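Local coordinates for stage II sporulation E family protein (Thermanaerovibrio acidaminovorans, PDB 3RNR) that is of unknown function but, as a stage II sporulation E family member with a protein phosphatase 2C fold, may be a protein phosphatase, at residues 48-53 with 135-140. Numbering follows the deposited sequence.
Sequences DAVLAA and SFIGIE
I137 reaches from the loop between helix 113-119 and strand 146-153 to V50 and A53, one turn apart on helix 46-63. Its CB points at the helix, and there the side chain forks. The short branch, with CG2 anti to the backbone N, runs to the helix backbone at A53: CG2 lies 3.4 Å from A53 O and 3.5 Å from A53 C, so the methyl sits broadside to the carbonyl bond, and it also meets A53 CB at 4.0 Å. On the long branch CG1 touches neither V50 nor A53 and carries CD1 onward; chi2 of -62° bends CD1 back toward the preceding turn of the helix. There CD1 meets V50 CG1 at 4.0 Å, methyl against methyl, the side chains at a slant to each other.

A type II beta turn from F136 to I139, closed by I139 N to F136 O at 3.1 Å, displays I137 at its second position; at G138 (phi 107°) a CB would press against I137 O. Q54, next along the helix from A53, hydrogen-bonds G138 N through OE1 and I139 O through NE2, while I137 pairs through its backbone with A72. M74 and V91, from neighbouring strands of the antiparallel sheet, touch both V50 and I137. The turn thus packs at the seam between a helix and a sheet of the phosphatase 2C sandwich. Between the segments the contact is buried and purely van der Waals, so its fit depends on close approach of methyls to the helix; polar bonds to the turn, among them those from Q54 and A72, come from beyond.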
loop_
_atom_site.group_PDB
_atom_site.type_symbol
_atom_site.label_atom_id
_atom_site.label_comp_id
_atom_site.label_asym_id
_atom_site.label_seq_id
_atom_site.Cartn_x
_atom_site.Cartn_y
_atom_site.Cartn_z
ATOM N N ASP B 48 -2.867 -12.326 10.647
ATOM C CA ASP B 48 -1.718 -11.772 11.346
ATOM C C ASP B 48 -1.685 -10.249 11.238
ATOM O O ASP B 48 -1.298 -9.551 12.179
ATOM C CB ASP B 48 -0.416 -12.338 10.784
ATOM C CG ASP B 48 -0.219 -13.801 11.140
ATOM O OD1 ASP B 48 -0.749 -14.252 12.174
ATOM O OD2 ASP B 48 0.468 -14.494 10.376
ATOM N N ALA B 49 -2.069 -9.737 10.077
ATOM C CA ALA B 49 -2.076 -8.287 9.872
ATOM C C ALA B 49 -3.118 -7.634 10.790
ATOM O O ALA B 49 -2.861 -6.597 11.402
ATOM C CB ALA B 49 -2.343 -7.952 8.400
ATOM N N VAL B 50 -4.291 -8.245 10.888
ATOM C CA VAL B 50 -5.315 -7.764 11.817
ATOM C C VAL B 50 -4.824 -7.811 13.268
ATOM O O VAL B 50 -4.988 -6.857 14.015
ATOM C CB VAL B 50 -6.632 -8.575 11.689
ATOM C CG1 VAL B 50 -7.537 -8.334 12.914
ATOM C CG2 VAL B 50 -7.359 -8.181 10.408
ATOM N N LEU B 51 -4.193 -8.910 13.654
ATOM C CA LEU B 51 -3.705 -9.046 15.025
ATOM C C LEU B 51 -2.613 -8.023 15.336
ATOM O O LEU B 51 -2.560 -7.489 16.442
ATOM C CB LEU B 51 -3.210 -10.476 15.288
ATOM C CG LEU B 51 -4.316 -11.540 15.226
ATOM C CD1 LEU B 51 -3.727 -12.954 15.377
ATOM C CD2 LEU B 51 -5.388 -11.291 16.298
ATOM N N ALA B 52 -1.747 -7.737 14.368
ATOM C CA ALA B 52 -0.746 -6.685 14.568
ATOM C C ALA B 52 -1.387 -5.285 14.674
ATOM O O ALA B 52 -1.002 -4.470 15.528
ATOM C CB ALA B 52 0.332 -6.727 13.465
ATOM N N ALA B 53 -2.351 -5.003 13.808
ATOM C CA ALA B 53 -3.115 -3.755 13.897
ATOM C C ALA B 53 -3.756 -3.603 15.276
ATOM O O ALA B 53 -3.699 -2.537 15.891
ATOM C CB ALA B 53 -4.190 -3.697 12.794
ATOM N N SER B 135 -17.248 -5.162 17.242
ATOM C CA SER B 135 -15.844 -5.560 17.201
ATOM C C SER B 135 -15.083 -4.543 16.359
ATOM O O SER B 135 -15.535 -4.196 15.281
ATOM C CB SER B 135 -15.697 -6.973 16.628
ATOM O OG SER B 135 -14.370 -7.449 16.832
ATOM N N PHE B 136 -13.954 -4.043 16.861
ATOM C CA PHE B 136 -13.176 -3.037 16.133
ATOM C C PHE B 136 -11.731 -3.126 16.586
ATOM O O PHE B 136 -11.443 -3.685 17.650
ATOM C CB PHE B 136 -13.732 -1.608 16.349
ATOM C CG PHE B 136 -13.702 -1.145 17.790
ATOM C CD1 PHE B 136 -12.588 -0.482 18.298
ATOM C CD2 PHE B 136 -14.791 -1.361 18.631
ATOM C CE1 PHE B 136 -12.551 -0.044 19.640
ATOM C CE2 PHE B 136 -14.770 -0.928 19.977
ATOM C CZ PHE B 136 -13.644 -0.272 20.473
ATOM N N ILE B 137 -10.827 -2.582 15.775
ATOM C CA ILE B 137 -9.414 -2.598 16.093
ATOM C C ILE B 137 -9.207 -1.554 17.173
ATOM O O ILE B 137 -9.496 -0.366 16.966
ATOM C CB ILE B 137 -8.543 -2.237 14.856
ATOM C CG1 ILE B 137 -8.883 -3.144 13.665
ATOM C CG2 ILE B 137 -7.058 -2.332 15.199
ATOM C CD1 ILE B 137 -8.608 -4.644 13.950
ATOM N N GLY B 138 -8.675 -1.993 18.309
ATOM C CA GLY B 138 -8.568 -1.154 19.490
ATOM C C GLY B 138 -9.546 -1.523 20.593
ATOM O O GLY B 138 -9.524 -0.943 21.687
ATOM N N ILE B 139 -10.401 -2.503 20.335
ATOM C CA ILE B 139 -11.349 -2.929 21.367
ATOM C C ILE B 139 -10.559 -3.568 22.520
ATOM O O ILE B 139 -9.493 -4.137 22.301
ATOM C CB ILE B 139 -12.392 -3.910 20.786
ATOM C CG1 ILE B 139 -13.561 -4.111 21.759
ATOM C CG2 ILE B 139 -11.720 -5.223 20.398
ATOM C CD1 ILE B 139 -14.742 -4.886 21.146
ATOM N N GLU B 140 -11.060 -3.474 23.747
ATOM C CA GLU B 140 -10.254 -3.915 24.887
ATOM C C GLU B 140 -9.732 -5.353 24.750
ATOM O O GLU B 140 -8.581 -5.641 25.062
ATOM C CB GLU B 140 -11.016 -3.728 26.205
ATOM C CG GLU B 140 -10.267 -4.248 27.410
ATOM C CD GLU B 140 -11.049 -4.083 28.698
ATOM O OE1 GLU B 140 -10.892 -4.934 29.599
ATOM O OE2 GLU B 140 -11.817 -3.102 28.809
#